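Local coordinates for protein POP2 (Saccharomyces cerevisiae, PDB 1UOC) that degrades poly(A) RNA from its 3' end and is a subunit of the CCR4-NOT mRNA deadenylase complex, here represented by its RNase domain, at residues 171-175 with 189-193; 43-47 with 165-170; 157-163 with 196-201. One frame throughout, in Å; residues are numbered along the deposited sequence.

Starting from the N terminus, the chain lays down strand 40-48 and reaches strand 157-160 only after more than a hundred residues. There contact 3 opens, and it is still open when helix 165-174 packs on residues 43-47 and closes contact 2, so these two cross. The same helix then runs straight on into contact 1, which closes a short loop when residues 189-193 of helix 183-193 come back against 171-175. Contact 1 follows contact 2 in series and lies wholly within the span of contact 3, which ends when residues 196-201 join the sheet beside 157-163. Together they tie two adjoining sheet strands, 40-48 and 157-160, to the edge strand 197-199 and to the two crossover helices.

Contact 1: residues 171-175 with 189-193; sequences INILM and WVHQY. With XE (xenon), chain D.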
ATOM      1  N   ILE A 171      -6.970  -5.122   7.712  1.00 56.54           N
ATOM      2  CA  ILE A 171      -7.619  -5.354   8.993  1.00 57.49           C
ATOM      3  C   ILE A 171      -8.520  -6.581   8.899  1.00 58.86           C
ATOM      4  O   ILE A 171      -8.597  -7.376   9.829  1.00 60.02           O
ATOM      5  CB  ILE A 171      -8.471  -4.119   9.425  1.00 55.95           C
ATOM      6  CG1 ILE A 171      -7.838  -3.455  10.645  1.00 52.98           C
ATOM      7  CG2 ILE A 171      -9.908  -4.536   9.756  1.00 54.94           C
ATOM      8  CD1 ILE A 171      -8.687  -2.362  11.231  1.00 53.79           C
ATOM      9  N   ASN A 172      -9.199  -6.727   7.768  1.00 61.26           N
ATOM     10  CA  ASN A 172     -10.114  -7.843   7.554  1.00 63.26           C
ATOM     11  C   ASN A 172      -9.426  -9.208   7.637  1.00 63.55           C
ATOM     12  O   ASN A 172     -10.007 -10.178   8.129  1.00 63.63           O
ATOM     13  CB  ASN A 172     -10.793  -7.703   6.192  1.00 64.66           C
ATOM     14  CG  ASN A 172     -11.953  -8.659   6.021  1.00 65.76           C
ATOM     15  OD1 ASN A 172     -12.235  -9.118   4.916  1.00 68.98           O
ATOM     16  ND2 ASN A 172     -12.640  -8.955   7.115  1.00 65.21           N
ATOM     17  N   ILE A 173      -8.194  -9.283   7.143  1.00 64.37           N
ATOM     18  CA  ILE A 173      -7.450 -10.536   7.166  1.00 63.66           C
ATOM     19  C   ILE A 173      -6.705 -10.711   8.484  1.00 65.14           C
ATOM     20  O   ILE A 173      -6.664 -11.807   9.043  1.00 65.06           O
ATOM     21  CB  ILE A 173      -6.439 -10.621   6.000  1.00 61.53           C
ATOM     22  CG1 ILE A 173      -5.402  -9.506   6.104  1.00 61.39           C
ATOM     23  CG2 ILE A 173      -7.170 -10.526   4.682  1.00 59.73           C
ATOM     24  CD1 ILE A 173      -4.304  -9.585   5.051  1.00 60.70           C
ATOM     25  N   LEU A 174      -6.125  -9.625   8.985  1.00 66.42           N
ATOM     26  CA  LEU A 174      -5.387  -9.664  10.246  1.00 67.96           C
ATOM     27  C   LEU A 174      -6.276 -10.049  11.421  1.00 69.04           C
ATOM     28  O   LEU A 174      -5.800 -10.607  12.408  1.00 69.48           O
ATOM     29  CB  LEU A 174      -4.740  -8.305  10.534  1.00 65.75           C
ATOM     30  CG  LEU A 174      -3.494  -7.925   9.737  1.00 64.47           C
ATOM     31  CD1 LEU A 174      -3.141  -6.467  10.007  1.00 62.84           C
ATOM     32  CD2 LEU A 174      -2.342  -8.845  10.126  1.00 63.94           C
ATOM     33  N   MET A 175      -7.564  -9.742  11.317  1.00 70.45           N
ATOM     34  CA  MET A 175      -8.503 -10.052  12.388  1.00 72.62           C
ATOM     35  C   MET A 175      -9.207 -11.381  12.156  1.00 75.65           C
ATOM     36  O   MET A 175      -9.026 -12.015  11.111  1.00 76.84           O
ATOM     37  CB  MET A 175      -9.536  -8.927  12.540  1.00 70.44           C
ATOM     38  CG  MET A 175      -8.942  -7.606  13.025  1.00 69.18           C
ATOM     39  SD  MET A 175     -10.177  -6.344  13.421  1.00 67.30           S
ATOM     40  CE  MET A 175     -10.758  -6.955  14.988  1.00 65.31           C
ATOM     41  N   TRP A 189      -9.357   0.070  15.491  1.00 31.91           N
ATOM     42  CA  TRP A 189      -8.540  -1.096  15.180  1.00 31.96           C
ATOM     43  C   TRP A 189      -7.380  -0.763  14.258  1.00 31.69           C
ATOM     44  O   TRP A 189      -6.273  -1.270  14.444  1.00 32.58           O
ATOM     45  CB  TRP A 189      -9.395  -2.197  14.551  1.00 32.08           C
ATOM     46  CG  TRP A 189     -10.175  -2.967  15.550  1.00 34.59           C
ATOM     47  CD1 TRP A 189     -11.490  -2.790  15.889  1.00 36.00           C
ATOM     48  CD2 TRP A 189      -9.684  -4.028  16.376  1.00 35.64           C
ATOM     49  NE1 TRP A 189     -11.846  -3.682  16.881  1.00 36.92           N
ATOM     50  CE2 TRP A 189     -10.754  -4.449  17.200  1.00 37.21           C
ATOM     51  CE3 TRP A 189      -8.439  -4.657  16.511  1.00 37.33           C
ATOM     52  CZ2 TRP A 189     -10.618  -5.484  18.139  1.00 38.66           C
ATOM     53  CZ3 TRP A 189      -8.303  -5.687  17.449  1.00 39.82           C
ATOM     54  CH2 TRP A 189      -9.387  -6.085  18.250  1.00 38.33           C
ATOM     55  N   VAL A 190      -7.642   0.080  13.262  1.00 32.01           N
ATOM     56  CA  VAL A 190      -6.617   0.496  12.318  1.00 31.31           C
ATOM     57  C   VAL A 190      -5.470   1.178  13.059  1.00 29.73           C
ATOM     58  O   VAL A 190      -4.304   0.863  12.808  1.00 30.11           O
ATOM     59  CB  VAL A 190      -7.187   1.472  11.253  1.00 30.88           C
ATOM     60  CG1 VAL A 190      -6.055   2.128  10.473  1.00 30.19           C
ATOM     61  CG2 VAL A 190      -8.079   0.724  10.295  1.00 31.05           C
ATOM     62  N   HIS A 191      -5.791   2.090  13.975  1.00 28.20           N
ATOM     63  CA  HIS A 191      -4.742   2.784  14.721  1.00 30.91           C
ATOM     64  C   HIS A 191      -3.973   1.818  15.618  1.00 30.42           C
ATOM     65  O   HIS A 191      -2.803   2.039  15.901  1.00 32.92           O
ATOM     66  CB  HIS A 191      -5.309   3.943  15.558  1.00 32.01           C
ATOM     67  CG  HIS A 191      -5.878   5.063  14.736  1.00 35.95           C
ATOM     68  ND1 HIS A 191      -5.237   5.576  13.625  1.00 38.00           N
ATOM     69  CD2 HIS A 191      -7.022   5.776  14.870  1.00 38.37           C
ATOM     70  CE1 HIS A 191      -5.962   6.556  13.114  1.00 38.59           C
ATOM     71  NE2 HIS A 191      -7.050   6.700  13.851  1.00 37.98           N
ATOM     72  N   GLN A 192      -4.622   0.739  16.051  1.00 31.70           N
ATOM     73  CA  GLN A 192      -3.964  -0.256  16.904  1.00 32.94           C
ATOM     74  C   GLN A 192      -2.960  -1.101  16.116  1.00 33.82           C
ATOM     75  O   GLN A 192      -1.886  -1.412  16.620  1.00 32.22           O
ATOM     76  CB  GLN A 192      -5.008  -1.168  17.565  1.00 34.37           C
ATOM     77  CG  GLN A 192      -5.830  -0.484  18.671  1.00 34.07           C
ATOM     78  CD  GLN A 192      -4.935   0.155  19.716  1.00 32.99           C
ATOM     79  OE1 GLN A 192      -3.900  -0.397  20.076  1.00 32.74           O
ATOM     80  NE2 GLN A 192      -5.326   1.316  20.205  1.00 34.99           N
ATOM     81  N   TYR A 193      -3.308  -1.472  14.881  1.00 33.97           N
ATOM     82  CA  TYR A 193      -2.404  -2.261  14.042  1.00 34.40           C
ATOM     83  C   TYR A 193      -1.352  -1.399  13.362  1.00 33.58           C
ATOM     84  O   TYR A 193      -0.227  -1.848  13.123  1.00 33.78           O
ATOM     85  CB  TYR A 193      -3.177  -3.030  12.967  1.00 36.70           C
ATOM     86  CG  TYR A 193      -3.909  -4.241  13.499  1.00 40.46           C
ATOM     87  CD1 TYR A 193      -5.298  -4.290  13.504  1.00 40.66           C
ATOM     88  CD2 TYR A 193      -3.204  -5.335  14.018  1.00 40.61           C
ATOM     89  CE1 TYR A 193      -5.974  -5.397  14.017  1.00 42.06           C
ATOM     90  CE2 TYR A 193      -3.868  -6.439  14.527  1.00 41.15           C
ATOM     91  CZ  TYR A 193      -5.251  -6.463  14.525  1.00 41.85           C
ATOM     92  OH  TYR A 193      -5.906  -7.551  15.052  1.00 44.45           O
TER
HETATM   93 XE    XE D1291      -4.776  -2.423   9.408  1.00 61.83          XE
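Ile171 and Val190 mark the nearest approach of the two backbones, with CA atoms 6.8 Å apart, where the end of helix 165-174 lies against the end of helix 183-193. Both helices belong to the beta-alpha-beta crossover that carries the chain from strand 157-160 to the parallel strand 197-199. No hydrogen bond spans the pair; it is held by apolar and aromatic contacts. Ile171 sends CD1 between Trp189 CB and Val190, with CD1 only 3.3 Å from Val190 CG2, tighter than usual for two carbons. The chi1 of Ile171, -112°, is well off a staggered value, consistent with strain here. Ile171 CG1 faces Tyr193 CD1 at 3.9 Å. Tyr193 is further packed by Leu174, whose CD1 stands 4.1 Å above the plane of the phenol ring, displaced toward its rim, while Met146, Met151 and Met152 also touch this tyrosine. Met175, the first residue to leave the helix, bends at chi3 (76°) to bring its end over the face of the Trp189 indole. CE lies over the six-membered ring, and SD lies 4.1 Å from the centroid of the five-membered ring, a Met-aromatic contact. A xenon atom occupies the apolar seam between the helices, also touching Leu167 and Leu170; Ile171 CG1 approaches it to 3.5 Å and Tyr193 CB to 3.9 Å.

Contact 2: residues 43-47 with 165-170; sequences ISTEF and YDLGFL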
ATOM      1  N   ILE A  43       2.183   0.169   0.971  1.00 26.27           N
ATOM      2  CA  ILE A  43       1.371  -0.966   0.571  1.00 28.03           C
ATOM      3  C   ILE A  43       0.429  -0.628  -0.577  1.00 29.12           C
ATOM      4  O   ILE A  43      -0.091   0.482  -0.674  1.00 31.09           O
ATOM      5  CB  ILE A  43       0.536  -1.507   1.754  1.00 29.83           C
ATOM      6  CG1 ILE A  43      -0.364  -2.648   1.271  1.00 28.96           C
ATOM      7  CG2 ILE A  43      -0.279  -0.374   2.387  1.00 26.23           C
ATOM      8  CD1 ILE A  43      -1.269  -3.200   2.335  1.00 32.84           C
ATOM      9  N   SER A  44       0.218  -1.602  -1.448  1.00 31.37           N
ATOM     10  CA  SER A  44      -0.675  -1.445  -2.583  1.00 32.10           C
ATOM     11  C   SER A  44      -1.405  -2.771  -2.764  1.00 33.89           C
ATOM     12  O   SER A  44      -0.905  -3.834  -2.373  1.00 30.90           O
ATOM     13  CB  SER A  44       0.103  -1.095  -3.844  1.00 33.17           C
ATOM     14  OG  SER A  44      -0.801  -0.699  -4.857  1.00 40.05           O
ATOM     15  N   THR A  45      -2.592  -2.715  -3.348  1.00 35.75           N
ATOM     16  CA  THR A  45      -3.370  -3.928  -3.508  1.00 39.28           C
ATOM     17  C   THR A  45      -4.096  -4.006  -4.833  1.00 41.79           C
ATOM     18  O   THR A  45      -4.322  -3.005  -5.513  1.00 41.77           O
ATOM     19  CB  THR A  45      -4.425  -4.046  -2.417  1.00 40.99           C
ATOM     20  OG1 THR A  45      -5.330  -2.940  -2.542  1.00 42.25           O
ATOM     21  CG2 THR A  45      -3.780  -4.036  -1.033  1.00 37.86           C
ATOM     22  N   GLU A  46      -4.459  -5.226  -5.184  1.00 43.82           N
ATOM     23  CA  GLU A  46      -5.181  -5.482  -6.403  1.00 47.00           C
ATOM     24  C   GLU A  46      -6.206  -6.538  -6.029  1.00 47.32           C
ATOM     25  O   GLU A  46      -5.860  -7.660  -5.649  1.00 45.90           O
ATOM     26  CB  GLU A  46      -4.229  -5.983  -7.492  1.00 48.23           C
ATOM     27  CG  GLU A  46      -4.864  -6.077  -8.875  1.00 53.60           C
ATOM     28  CD  GLU A  46      -5.472  -4.763  -9.329  1.00 55.80           C
ATOM     29  OE1 GLU A  46      -4.724  -3.777  -9.495  1.00 58.20           O
ATOM     30  OE2 GLU A  46      -6.705  -4.713  -9.516  1.00 61.25           O
ATOM     31  N   PHE A  47      -7.472  -6.149  -6.086  1.00 49.13           N
ATOM     32  CA  PHE A  47      -8.555  -7.057  -5.755  1.00 50.43           C
ATOM     33  C   PHE A  47      -9.276  -7.434  -7.023  1.00 52.90           C
ATOM     34  O   PHE A  47      -9.328  -6.663  -7.983  1.00 53.30           O
ATOM     35  CB  PHE A  47      -9.570  -6.400  -4.822  1.00 49.84           C
ATOM     36  CG  PHE A  47      -8.983  -5.871  -3.550  1.00 50.34           C
ATOM     37  CD1 PHE A  47      -8.667  -4.521  -3.425  1.00 50.64           C
ATOM     38  CD2 PHE A  47      -8.773  -6.714  -2.463  1.00 50.35           C
ATOM     39  CE1 PHE A  47      -8.155  -4.015  -2.229  1.00 52.30           C
ATOM     40  CE2 PHE A  47      -8.259  -6.215  -1.262  1.00 52.18           C
ATOM     41  CZ  PHE A  47      -7.952  -4.867  -1.144  1.00 51.30           C
ATOM     42  N   TYR A 165      -9.696   1.341   1.664  1.00 63.05           N
ATOM     43  CA  TYR A 165      -9.825  -0.010   1.133  1.00 63.69           C
ATOM     44  C   TYR A 165      -8.656  -0.949   1.403  1.00 62.84           C
ATOM     45  O   TYR A 165      -8.859  -2.137   1.646  1.00 62.45           O
ATOM     46  CB  TYR A 165     -10.110   0.045  -0.369  1.00 66.51           C
ATOM     47  CG  TYR A 165     -11.575   0.245  -0.670  1.00 70.05           C
ATOM     48  CD1 TYR A 165     -12.233   1.418  -0.295  1.00 70.59           C
ATOM     49  CD2 TYR A 165     -12.323  -0.763  -1.280  1.00 71.23           C
ATOM     50  CE1 TYR A 165     -13.603   1.578  -0.515  1.00 72.43           C
ATOM     51  CE2 TYR A 165     -13.689  -0.613  -1.507  1.00 73.47           C
ATOM     52  CZ  TYR A 165     -14.321   0.556  -1.120  1.00 73.33           C
ATOM     53  OH  TYR A 165     -15.676   0.695  -1.321  1.00 75.78           O
ATOM     54  N   ASP A 166      -7.433  -0.433   1.360  1.00 62.24           N
ATOM     55  CA  ASP A 166      -6.275  -1.284   1.606  1.00 61.97           C
ATOM     56  C   ASP A 166      -6.262  -1.712   3.064  1.00 61.31           C
ATOM     57  O   ASP A 166      -6.115  -2.896   3.369  1.00 61.48           O
ATOM     58  CB  ASP A 166      -4.975  -0.556   1.248  1.00 60.99           C
ATOM     59  CG  ASP A 166      -4.850  -0.290  -0.244  1.00 60.00           C
ATOM     60  OD1 ASP A 166      -5.647  -0.849  -1.018  1.00 59.09           O
ATOM     61  OD2 ASP A 166      -3.950   0.469  -0.650  1.00 61.11           O
ATOM     62  N   LEU A 167      -6.433  -0.738   3.954  1.00 60.84           N
ATOM     63  CA  LEU A 167      -6.470  -0.978   5.394  1.00 59.83           C
ATOM     64  C   LEU A 167      -7.700  -1.807   5.744  1.00 59.38           C
ATOM     65  O   LEU A 167      -7.634  -2.723   6.563  1.00 59.07           O
ATOM     66  CB  LEU A 167      -6.503   0.354   6.137  1.00 59.30           C
ATOM     67  CG  LEU A 167      -5.148   1.041   6.333  1.00 59.73           C
ATOM     68  CD1 LEU A 167      -4.216   0.740   5.172  1.00 59.78           C
ATOM     69  CD2 LEU A 167      -5.360   2.538   6.504  1.00 60.38           C
ATOM     70  N   GLY A 168      -8.823  -1.481   5.116  1.00 59.01           N
ATOM     71  CA  GLY A 168     -10.036  -2.237   5.361  1.00 59.35           C
ATOM     72  C   GLY A 168      -9.695  -3.698   5.169  1.00 58.90           C
ATOM     73  O   GLY A 168      -9.907  -4.517   6.063  1.00 59.04           O
ATOM     74  N   PHE A 169      -9.147  -4.016   3.998  1.00 58.88           N
ATOM     75  CA  PHE A 169      -8.736  -5.375   3.665  1.00 58.50           C
ATOM     76  C   PHE A 169      -7.723  -5.928   4.679  1.00 57.35           C
ATOM     77  O   PHE A 169      -7.960  -6.972   5.284  1.00 56.24           O
ATOM     78  CB  PHE A 169      -8.138  -5.403   2.254  1.00 60.31           C
ATOM     79  CG  PHE A 169      -7.118  -6.495   2.041  1.00 61.56           C
ATOM     80  CD1 PHE A 169      -7.464  -7.837   2.200  1.00 62.47           C
ATOM     81  CD2 PHE A 169      -5.803  -6.173   1.715  1.00 57.96           C
ATOM     82  CE1 PHE A 169      -6.507  -8.844   2.039  1.00 63.53           C
ATOM     83  CE2 PHE A 169      -4.848  -7.158   1.552  1.00 60.09           C
ATOM     84  CZ  PHE A 169      -5.193  -8.502   1.714  1.00 62.90           C
ATOM     85  N   LEU A 170      -6.598  -5.234   4.856  1.00 56.12           N
ATOM     86  CA  LEU A 170      -5.575  -5.669   5.807  1.00 56.01           C
ATOM     87  C   LEU A 170      -6.177  -6.034   7.157  1.00 57.01           C
ATOM     88  O   LEU A 170      -5.921  -7.115   7.689  1.00 58.02           O
ATOM     89  CB  LEU A 170      -4.512  -4.583   6.013  1.00 55.54           C
ATOM     90  CG  LEU A 170      -3.259  -4.657   5.138  1.00 56.48           C
ATOM     91  CD1 LEU A 170      -2.235  -3.624   5.600  1.00 54.04           C
ATOM     92  CD2 LEU A 170      -2.669  -6.056   5.232  1.00 55.80           C
TER
HETATM   93  O   HOH W   1      -2.117   2.188  -0.391  1.00 42.65           O
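Thr45 meets Asp166 where strand 40-48 crosses the start of helix 165-174, the two short axes 8.8 Å apart and inclined at 80°. From CB outward, Thr45 meets the helix atom by atom. CB points at the helix and lies 3.7 Å from Asp166 OD1. With chi1 at 63°, OG1 sits between the backbone N and the carbonyl carbon, which turns the hydroxyl to the carboxylate: OG1 donates to Asp166 OD1 at 2.6 Å, arriving from above the carboxylate plane. The methyl CG2 also rests against the carboxylate and reaches Phe169, coming within 4.0 Å of its CD2. On one side of this pair along the strand, Phe47 turns its ring edge to the face of Phe169 in an offset edge-to-face pair, centroids 5.3 Å apart and planes at 84°. On the other, Ile43 and Leu170 meet tip to tip, CD1 to CD1 at 3.4 Å. A water lies between Asp166 OD2 and Ile43 O, though the acceptors around it outnumber its protons. Ser44, Glu46, Asp166 and Gln250 are the predicted ligands of the catalytic divalent metal in this DEDD-type nuclease; the calcium seen here binds elsewhere, at Gln33 and Ser36. Thr45 would thus act from the second shell of the predicted site: its bond to OD1, with the water at OD2, would help restrain the Asp166 carboxylate beside the strand that supplies Ser44 and Glu46.

Contact 3: residues 157-163 with 196-201; sequences TWITYHA and NFYDLN
Trp158 and Phe197 pack CB to CB at 3.6 Å, at the heart of a parallel pair in which strand 157-160 lies beside the edge strand 197-199 of the RNase H-like sheet. Both side chains leave the same face; that of Trp158 touches Met151 and Met194, that of Phe197 Val190 and His191 of helix 183-193. On the other face Ile159 CD1 lies 4.2 Å from Tyr198 CB, and helix 247-264 covers Ile159 and Leu200 through Phe258. Past the strand ends, Asn201 CB stands 3.5 Å above the centre of the Tyr161 ring, a CH-pi contact just 10° off the ring normal. Leu200 CB packs near the same ring, while the phenol OH bonds to Tyr227 O. Outward from these side chains come the backbone bonds, alternating between the strands: Trp158 N to Asn196 O, Tyr198 N to Trp158 O at 2.7 Å, Thr160 N to Tyr198 O, and finally Leu200 N to Thr160 O at 2.7 Å, which carries the pattern into the first turn of helix 200-207. Asp199 is the N-cap of that helix. With CG anti to the backbone N (chi1 -175°), its OD1 accepts a weak bond from Asn201 N, and Leu202 N also donates to OD1. The same carboxylate reaches across to the turn after strand 157-160, tying it to the helix start. There the poorly ordered Ala163 donates from N to Asp199 OD2 at 3.1 Å, and His162 N to Asp199 OD1 at 3.2 Å, from the syn side but tilted out of the carboxylate plane.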
ATOM      1  N   THR A 157       6.492   3.324  10.129  1.00 31.27           N
ATOM      2  CA  THR A 157       5.583   4.262   9.483  1.00 29.75           C
ATOM      3  C   THR A 157       4.976   3.636   8.229  1.00 29.38           C
ATOM      4  O   THR A 157       5.694   3.275   7.298  1.00 31.13           O
ATOM      5  CB  THR A 157       6.343   5.543   9.084  1.00 30.81           C
ATOM      6  OG1 THR A 157       6.895   6.152  10.257  1.00 32.91           O
ATOM      7  CG2 THR A 157       5.429   6.529   8.385  1.00 32.07           C
ATOM      8  N   TRP A 158       3.657   3.494   8.200  1.00 27.92           N
ATOM      9  CA  TRP A 158       3.002   2.923   7.024  1.00 26.48           C
ATOM     10  C   TRP A 158       2.598   4.018   6.059  1.00 27.00           C
ATOM     11  O   TRP A 158       2.145   5.081   6.469  1.00 28.80           O
ATOM     12  CB  TRP A 158       1.765   2.111   7.413  1.00 24.23           C
ATOM     13  CG  TRP A 158       2.070   0.734   7.942  1.00 24.19           C
ATOM     14  CD1 TRP A 158       2.377   0.390   9.227  1.00 24.07           C
ATOM     15  CD2 TRP A 158       2.060  -0.485   7.196  1.00 24.73           C
ATOM     16  NE1 TRP A 158       2.552  -0.970   9.330  1.00 25.56           N
ATOM     17  CE2 TRP A 158       2.365  -1.532   8.095  1.00 25.84           C
ATOM     18  CE3 TRP A 158       1.823  -0.796   5.849  1.00 28.10           C
ATOM     19  CZ2 TRP A 158       2.442  -2.873   7.692  1.00 27.59           C
ATOM     20  CZ3 TRP A 158       1.901  -2.139   5.440  1.00 27.57           C
ATOM     21  CH2 TRP A 158       2.208  -3.157   6.361  1.00 27.98           C
ATOM     22  N   ILE A 159       2.768   3.748   4.771  1.00 28.84           N
ATOM     23  CA  ILE A 159       2.443   4.695   3.703  1.00 27.60           C
ATOM     24  C   ILE A 159       1.385   4.054   2.817  1.00 26.69           C
ATOM     25  O   ILE A 159       1.548   2.915   2.377  1.00 27.76           O
ATOM     26  CB  ILE A 159       3.685   5.015   2.839  1.00 28.66           C
ATOM     27  CG1 ILE A 159       4.813   5.539   3.727  1.00 26.85           C
ATOM     28  CG2 ILE A 159       3.329   6.034   1.748  1.00 26.10           C
ATOM     29  CD1 ILE A 159       4.478   6.838   4.447  1.00 32.89           C
ATOM     30  N   THR A 160       0.309   4.786   2.552  1.00 25.21           N
ATOM     31  CA  THR A 160      -0.781   4.274   1.744  1.00 26.29           C
ATOM     32  C   THR A 160      -1.280   5.338   0.789  1.00 29.00           C
ATOM     33  O   THR A 160      -0.923   6.511   0.907  1.00 27.39           O
ATOM     34  CB  THR A 160      -1.942   3.838   2.650  1.00 31.31           C
ATOM     35  OG1 THR A 160      -2.984   3.269   1.849  1.00 38.50           O
ATOM     36  CG2 THR A 160      -2.490   5.047   3.419  1.00 26.19           C
ATOM     37  N   TYR A 161      -2.106   4.922  -0.163  1.00 33.75           N
ATOM     38  CA  TYR A 161      -2.693   5.831  -1.141  1.00 39.50           C
ATOM     39  C   TYR A 161      -4.134   5.361  -1.202  1.00 43.29           C
ATOM     40  O   TYR A 161      -4.389   4.210  -1.538  1.00 46.92           O
ATOM     41  CB  TYR A 161      -2.030   5.665  -2.512  1.00 39.47           C
ATOM     42  CG  TYR A 161      -1.921   6.963  -3.277  1.00 37.95           C
ATOM     43  CD1 TYR A 161      -0.882   7.857  -3.015  1.00 38.55           C
ATOM     44  CD2 TYR A 161      -2.899   7.339  -4.207  1.00 37.22           C
ATOM     45  CE1 TYR A 161      -0.817   9.098  -3.650  1.00 38.50           C
ATOM     46  CE2 TYR A 161      -2.849   8.569  -4.843  1.00 36.05           C
ATOM     47  CZ  TYR A 161      -1.808   9.448  -4.559  1.00 39.77           C
ATOM     48  OH  TYR A 161      -1.766  10.689  -5.160  1.00 40.03           O
ATOM     49  N   HIS A 162      -5.077   6.236  -0.877  1.00 49.00           N
ATOM     50  CA  HIS A 162      -6.481   5.833  -0.850  1.00 54.26           C
ATOM     51  C   HIS A 162      -6.531   4.643   0.110  1.00 56.94           C
ATOM     52  O   HIS A 162      -6.898   3.530  -0.271  1.00 57.60           O
ATOM     53  CB  HIS A 162      -6.954   5.408  -2.241  1.00 57.24           C
ATOM     54  CG  HIS A 162      -7.268   6.554  -3.152  1.00 59.73           C
ATOM     55  ND1 HIS A 162      -7.403   6.403  -4.517  1.00 61.42           N
ATOM     56  CD2 HIS A 162      -7.507   7.862  -2.893  1.00 61.98           C
ATOM     57  CE1 HIS A 162      -7.712   7.570  -5.058  1.00 62.88           C
ATOM     58  NE2 HIS A 162      -7.782   8.471  -4.094  1.00 62.58           N
ATOM     59  N   ALA A 163      -6.128   4.902   1.353  1.00 59.08           N
ATOM     60  CA  ALA A 163      -6.087   3.901   2.406  1.00 61.11           C
ATOM     61  C   ALA A 163      -7.378   3.107   2.472  1.00 62.66           C
ATOM     62  O   ALA A 163      -7.487   2.042   1.869  1.00 64.07           O
ATOM     63  CB  ALA A 163      -5.821   4.577   3.745  1.00 60.11           C
ATOM     64  N   ASN A 196       1.235   4.351  13.291  1.00 34.35           N
ATOM     65  CA  ASN A 196       1.941   5.437  12.614  1.00 34.12           C
ATOM     66  C   ASN A 196       1.771   5.268  11.109  1.00 32.65           C
ATOM     67  O   ASN A 196       2.443   4.447  10.493  1.00 33.14           O
ATOM     68  CB  ASN A 196       3.427   5.380  13.007  1.00 36.32           C
ATOM     69  CG  ASN A 196       4.213   6.587  12.546  1.00 38.30           C
ATOM     70  OD1 ASN A 196       3.694   7.470  11.865  1.00 41.89           O
ATOM     71  ND2 ASN A 196       5.487   6.626  12.914  1.00 41.57           N
ATOM     72  N   PHE A 197       0.866   6.028  10.505  1.00 32.49           N
ATOM     73  CA  PHE A 197       0.673   5.869   9.075  1.00 33.42           C
ATOM     74  C   PHE A 197       0.218   7.127   8.353  1.00 33.50           C
ATOM     75  O   PHE A 197      -0.311   8.060   8.955  1.00 33.92           O
ATOM     76  CB  PHE A 197      -0.296   4.703   8.809  1.00 33.88           C
ATOM     77  CG  PHE A 197      -1.756   5.074   8.869  1.00 35.38           C
ATOM     78  CD1 PHE A 197      -2.369   5.708   7.795  1.00 36.09           C
ATOM     79  CD2 PHE A 197      -2.522   4.765   9.986  1.00 37.61           C
ATOM     80  CE1 PHE A 197      -3.720   6.030   7.826  1.00 38.78           C
ATOM     81  CE2 PHE A 197      -3.881   5.081  10.033  1.00 38.76           C
ATOM     82  CZ  PHE A 197      -4.482   5.717   8.948  1.00 38.78           C
ATOM     83  N   TYR A 198       0.450   7.153   7.050  1.00 32.92           N
ATOM     84  CA  TYR A 198       0.053   8.292   6.233  1.00 35.03           C
ATOM     85  C   TYR A 198      -0.635   7.886   4.942  1.00 34.31           C
ATOM     86  O   TYR A 198      -0.306   6.872   4.334  1.00 34.37           O
ATOM     87  CB  TYR A 198       1.261   9.148   5.857  1.00 34.62           C
ATOM     88  CG  TYR A 198       1.904   9.864   7.013  1.00 36.49           C
ATOM     89  CD1 TYR A 198       2.786   9.203   7.866  1.00 35.51           C
ATOM     90  CD2 TYR A 198       1.615  11.207   7.268  1.00 35.21           C
ATOM     91  CE1 TYR A 198       3.367   9.869   8.955  1.00 38.55           C
ATOM     92  CE2 TYR A 198       2.187  11.877   8.348  1.00 36.10           C
ATOM     93  CZ  TYR A 198       3.061  11.205   9.187  1.00 38.26           C
ATOM     94  OH  TYR A 198       3.617  11.870  10.256  1.00 39.61           O
ATOM     95  N   ASP A 199      -1.613   8.684   4.541  1.00 32.61           N
ATOM     96  CA  ASP A 199      -2.296   8.456   3.281  1.00 35.10           C
ATOM     97  C   ASP A 199      -1.660   9.522   2.387  1.00 36.46           C
ATOM     98  O   ASP A 199      -1.982  10.711   2.495  1.00 35.74           O
ATOM     99  CB  ASP A 199      -3.793   8.722   3.389  1.00 36.23           C
ATOM    100  CG  ASP A 199      -4.521   8.375   2.113  1.00 39.36           C
ATOM    101  OD1 ASP A 199      -3.936   8.588   1.028  1.00 40.51           O
ATOM    102  OD2 ASP A 199      -5.673   7.896   2.187  1.00 41.81           O
ATOM    103  N   LEU A 200      -0.733   9.102   1.533  1.00 35.56           N
ATOM    104  CA  LEU A 200      -0.039  10.025   0.651  1.00 35.37           C
ATOM    105  C   LEU A 200      -1.011  10.792  -0.239  1.00 35.80           C
ATOM    106  O   LEU A 200      -0.785  11.957  -0.552  1.00 34.94           O
ATOM    107  CB  LEU A 200       0.978   9.260  -0.205  1.00 35.50           C
ATOM    108  CG  LEU A 200       1.794  10.073  -1.207  1.00 32.13           C
ATOM    109  CD1 LEU A 200       2.409  11.268  -0.521  1.00 29.04           C
ATOM    110  CD2 LEU A 200       2.857   9.185  -1.811  1.00 33.26           C
ATOM    111  N   ASN A 201      -2.089  10.135  -0.641  1.00 37.57           N
ATOM    112  CA  ASN A 201      -3.098  10.756  -1.486  1.00 41.51           C
ATOM    113  C   ASN A 201      -3.670  11.982  -0.767  1.00 43.17           C
ATOM    114  O   ASN A 201      -3.835  13.060  -1.341  1.00 43.21           O
ATOM    115  CB  ASN A 201      -4.201   9.729  -1.776  1.00 43.79           C
ATOM    116  CG  ASN A 201      -5.386  10.334  -2.496  1.00 46.69           C
ATOM    117  OD1 ASN A 201      -6.135  11.123  -1.924  1.00 50.14           O
ATOM    118  ND2 ASN A 201      -5.557   9.975  -3.762  1.00 49.09           N
TER